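Local coordinates for DUF416 domain-containing protein (Shewanella baltica, PDB 2Q9R) that is of unknown function but, as an all-helical member of the DUF416 family, holds benzoic acid in a pocket, at residues 67-70 / 71-74; 14-17 / 18-21. All blocks are in the same frame, centred on the assembly; numbering follows the deposited sequence. Where two conformers were deposited one is given.

Contact 1 of 2, residues 67-70 / 71-74. With SO4 (sulfate ion), chain C.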
loop_
_atom_site.group_PDB
_atom_site.type_symbol
_atom_site.label_atom_id
_atom_site.label_comp_id
_atom_site.label_asym_id
_atom_site.label_seq_id
_atom_site.Cartn_x
_atom_site.Cartn_y
_atom_site.Cartn_z
ATOM N N LYS A 67 14.681 2.935 35.391
ATOM C CA LYS A 67 14.485 1.514 35.694
ATOM C C LYS A 67 13.002 1.203 35.791
ATOM O O LYS A 67 12.215 2.048 36.225
ATOM C CB LYS A 67 15.162 1.111 37.001
ATOM C CG LYS A 67 16.650 0.805 36.868
ATOM N N PHE A 68 12.629 0.000 35.391
ATOM C CA PHE A 68 11.246 -0.449 35.527
ATOM C C PHE A 68 11.196 -1.958 35.494
ATOM O O PHE A 68 12.172 -2.600 35.128
ATOM C CB PHE A 68 10.336 0.179 34.459
ATOM C CG PHE A 68 10.710 -0.168 33.057
ATOM C CD1 PHE A 68 11.685 0.556 32.381
ATOM C CD2 PHE A 68 10.084 -1.217 32.393
ATOM C CE1 PHE A 68 12.039 0.214 31.060
ATOM C CE2 PHE A 68 10.428 -1.562 31.095
ATOM C CZ PHE A 68 11.404 -0.849 30.423
ATOM N N ASN A 69 10.052 -2.511 35.880
ATOM C CA ASN A 69 9.832 -3.944 35.886
ATOM C C ASN A 69 9.507 -4.561 34.532
ATOM O O ASN A 69 8.343 -4.626 34.139
ATOM C CB ASN A 69 8.709 -4.290 36.860
ATOM C CG ASN A 69 8.687 -5.778 37.208
ATOM O OD1 ASN A 69 9.079 -6.625 36.402
ATOM N ND2 ASN A 69 8.228 -6.095 38.412
ATOM N N ILE A 70 10.529 -5.062 33.845
ATOM C CA ILE A 70 10.355 -5.623 32.523
ATOM C C ILE A 70 9.423 -6.847 32.485
ATOM O O ILE A 70 8.550 -6.951 31.627
ATOM C CB ILE A 70 11.733 -5.953 31.866
ATOM C CG1 ILE A 70 12.525 -4.664 31.625
ATOM C CG2 ILE A 70 11.533 -6.697 30.562
ATOM C CD1 ILE A 70 13.783 -4.864 30.795
ATOM N N ASP A 71 9.610 -7.771 33.424
ATOM C CA ASP A 71 8.827 -8.987 33.475
ATOM C C ASP A 71 7.352 -8.719 33.589
ATOM O O ASP A 71 6.549 -9.412 32.964
ATOM C CB ASP A 71 9.281 -9.864 34.668
ATOM C CG ASP A 71 10.617 -10.555 34.424
ATOM O OD1 ASP A 71 11.149 -10.520 33.288
ATOM O OD2 ASP A 71 11.147 -11.153 35.396
ATOM N N VAL A 72 6.964 -7.703 34.352
ATOM C CA VAL A 72 5.533 -7.436 34.484
ATOM C C VAL A 72 4.975 -6.941 33.150
ATOM O O VAL A 72 3.905 -7.362 32.750
ATOM C CB VAL A 72 5.166 -6.489 35.665
ATOM C CG1 VAL A 72 5.524 -5.052 35.354
ATOM C CG2 VAL A 72 3.671 -6.628 35.976
ATOM N N HIS A 73 5.717 -6.112 32.444
ATOM C CA HIS A 73 5.312 -5.732 31.092
ATOM C C HIS A 73 5.288 -6.884 30.101
ATOM O O HIS A 73 4.370 -6.965 29.280
ATOM C CB HIS A 73 6.206 -4.601 30.580
ATOM C CG HIS A 73 5.946 -3.322 31.291
ATOM N ND1 HIS A 73 4.877 -2.513 30.970
ATOM C CD2 HIS A 73 6.546 -2.757 32.362
ATOM C CE1 HIS A 73 4.849 -1.486 31.800
ATOM N NE2 HIS A 73 5.848 -1.609 32.654
ATOM N N LEU A 74 6.296 -7.761 30.162
ATOM C CA LEU A 74 6.328 -8.965 29.327
ATOM C C LEU A 74 5.100 -9.828 29.585
ATOM O O LEU A 74 4.492 -10.356 28.663
ATOM C CB LEU A 74 7.606 -9.792 29.569
ATOM C CG LEU A 74 8.912 -9.216 29.027
ATOM C CD1 LEU A 74 10.107 -10.102 29.459
ATOM C CD2 LEU A 74 8.854 -9.060 27.493
HETATM S S SO4 C . 13.306 -6.961 35.426
HETATM O O1 SO4 C . 13.341 -7.170 36.876
HETATM O O2 SO4 C . 13.439 -5.519 35.147
HETATM O O3 SO4 C . 14.445 -7.613 34.757
HETATM O O4 SO4 C . 12.011 -7.510 34.987
#
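An N-cap at the start of helix 70-79 joins Asn69 to Val72, and a sulfate ion, probably from the crystallisation liquor, sits on the same helix end. Asn69 OD1 accepts from Val72 N at 3.1 Å; the donor stands well above the plane of the amide, away from its lone pairs. With CG anti to the backbone nitrogen of Asn69 (chi1 -164°), the short amide folds back over the first turn, which is why asparagine suits this place. CB of Asn69 also rests on Val72 CG1, 3.6 Å away. The Asn69 carbonyl holds His73 N by only a weak bond, while His73 CD2 lies near it at the imidazole edge; the firm helical bond is Leu74 N to Ile70 O, 2.8 Å. Ile70 and Leu74 run side by side, CG2 to CD1, and both touch Gln110 of helix 92-111. Sulfate O2 takes the N-H of Ile70 (3.2 Å) and O4 that of Asp71 (2.9 Å), both nearly straight, and Gln110 NE2 hydrogen-bonds both the sulfate and Asp71 OD1. The first N-H groups and the partly positive helix end probably offset the closeness of sulfate and Asp71 carboxylate, two anions that Gln110 bridges.

Contact 2 of 2, residues 14-17 / 18-21; sequences ALTL and PQKQ
From Leu15 and Thr16, both in the polyproline region, the chain turns into helix 17-42 at Leu17, and the first helical bonds run from Lys20 N to Thr16 O (2.9 Å) and from Gln21 N to Leu17 O. Thr16 and Gln19 then clasp each other in both directions. Gln19 N gives its hydrogen to Thr16 OG1 at 3.2 Å, while Thr16 N points at Gln19 OE1, 2.8 Å away and almost straight (173°), meeting a lone pair in the plane of the amide. Thr16 OG1 lies between its own backbone nitrogen and carbonyl carbon (chi1 66°), the rotation that puts the hydroxyl within bonding distance of Gln19 N. Glutamine is long enough to bring OE1 back to the Thr16 N-H, and its CG touches OG1 on the way; its NE2 makes a weak hydrogen bond to Ile169 O. Leu15 CD2 lies against the same amide, 3.6 Å from OE1, and Leu15 also packs on Leu166 of helix 153-170. Pro18 suits the first turn, where its missing N-H costs no helical bond. Lys20 bends at its last torsion (chi4 101°) to set NZ 2.7 Å from Leu15 O; the ammonium also binds Lys13 O and makes a salt bridge to Glu114, so this buried charge is well answered. With an alanine at Gln19, the Thr16 N-H is likely to lose its acceptor and a gap to open beside Leu15 CD2. Reciprocal bonding of this kind is the capping box, which here starts helix 17-42 just after helix 8-14.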
loop_
_atom_site.group_PDB
_atom_site.type_symbol
_atom_site.label_atom_id
_atom_site.label_comp_id
_atom_site.label_asym_id
_atom_site.label_seq_id
_atom_site.Cartn_x
_atom_site.Cartn_y
_atom_site.Cartn_z
ATOM N N ALA A 14 26.776 -4.093 12.671
ATOM C CA ALA A 14 27.872 -3.200 13.063
ATOM C C ALA A 14 27.443 -2.066 14.000
ATOM O O ALA A 14 28.279 -1.446 14.635
ATOM C CB ALA A 14 28.561 -2.649 11.818
ATOM N N LEU A 15 26.154 -1.824 14.144
ATOM C CA LEU A 15 25.693 -0.866 15.148
ATOM C C LEU A 15 26.082 -1.244 16.582
ATOM O O LEU A 15 26.219 -2.432 16.922
ATOM C CB LEU A 15 24.187 -0.736 15.065
ATOM C CG LEU A 15 23.667 -0.138 13.756
ATOM C CD1 LEU A 15 22.154 -0.002 13.850
ATOM C CD2 LEU A 15 24.344 1.228 13.409
ATOM N N THR A 16 26.252 -0.230 17.429
ATOM C CA THR A 16 26.398 -0.460 18.869
ATOM C C THR A 16 25.040 -0.891 19.433
ATOM O O THR A 16 23.986 -0.723 18.769
ATOM C CB THR A 16 26.808 0.790 19.602
ATOM O OG1 THR A 16 25.733 1.736 19.505
ATOM C CG2 THR A 16 28.075 1.368 19.004
ATOM N N LEU A 17 25.055 -1.449 20.642
ATOM C CA LEU A 17 23.801 -1.860 21.291
ATOM C C LEU A 17 22.742 -0.736 21.342
ATOM O O LEU A 17 21.597 -0.957 20.956
ATOM C CB LEU A 17 24.061 -2.454 22.679
ATOM C CG LEU A 17 22.806 -2.840 23.486
ATOM C CD1 LEU A 17 22.259 -4.135 22.949
ATOM C CD2 LEU A 17 23.064 -2.944 25.009
ATOM N N PRO A 18 23.114 0.456 21.827
ATOM C CA PRO A 18 22.145 1.559 21.851
ATOM C C PRO A 18 21.640 1.970 20.460
ATOM O O PRO A 18 20.450 2.229 20.317
ATOM C CB PRO A 18 22.895 2.703 22.570
ATOM C CG PRO A 18 24.097 2.082 23.156
ATOM C CD PRO A 18 24.412 0.839 22.424
ATOM N N GLN A 19 22.514 1.953 19.441
ATOM C CA GLN A 19 22.118 2.232 18.067
ATOM C C GLN A 19 21.085 1.207 17.568
ATOM O O GLN A 19 20.094 1.584 17.013
ATOM C CB GLN A 19 23.343 2.206 17.141
ATOM C CG GLN A 19 24.222 3.429 17.247
ATOM C CD GLN A 19 25.388 3.373 16.320
ATOM O OE1 GLN A 19 26.149 2.391 16.320
ATOM N NE2 GLN A 19 25.572 4.448 15.526
ATOM N N LYS A 20 21.367 -0.082 17.783
ATOM C CA LYS A 20 20.417 -1.176 17.488
ATOM C C LYS A 20 19.066 -1.022 18.184
ATOM O O LYS A 20 17.987 -1.182 17.566
ATOM C CB LYS A 20 21.027 -2.493 17.921
ATOM C CG LYS A 20 22.208 -2.975 17.066
ATOM C CD LYS A 20 22.762 -4.313 17.641
ATOM C CE LYS A 20 23.618 -5.044 16.638
ATOM N NZ LYS A 20 25.020 -4.868 16.889
ATOM N N GLN A 21 19.139 -0.696 19.460
ATOM C CA GLN A 21 17.954 -0.537 20.298
ATOM C C GLN A 21 17.078 0.591 19.796
ATOM O O GLN A 21 15.828 0.455 19.709
ATOM C CB GLN A 21 18.405 -0.271 21.721
ATOM C CG GLN A 21 17.302 -0.330 22.764
ATOM C CD GLN A 21 17.854 -0.202 24.189
ATOM O OE1 GLN A 21 18.986 -0.565 24.456
ATOM N NE2 GLN A 21 17.054 0.349 25.084
#

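How the contacts relate
Both contacts begin a helix, and in each a polar side chain just before the first turn caps it, but the helices differ and the sites do not touch: their centres are 21 Å apart, with nearest atoms about 8 Å apart. Contact 1 is a surface cap, answered in one direction, with a sulfate taking the first N-H groups. Contact 2 is partly buried, and protein groups do the work there, through a reciprocal capping box and a lysine tied to backbone carbonyls of the preceding loop and helix 8-14. Helix 47-62 links their surroundings: it packs against Phe68 and His73 of contact 1 and against Gln21 of contact 2.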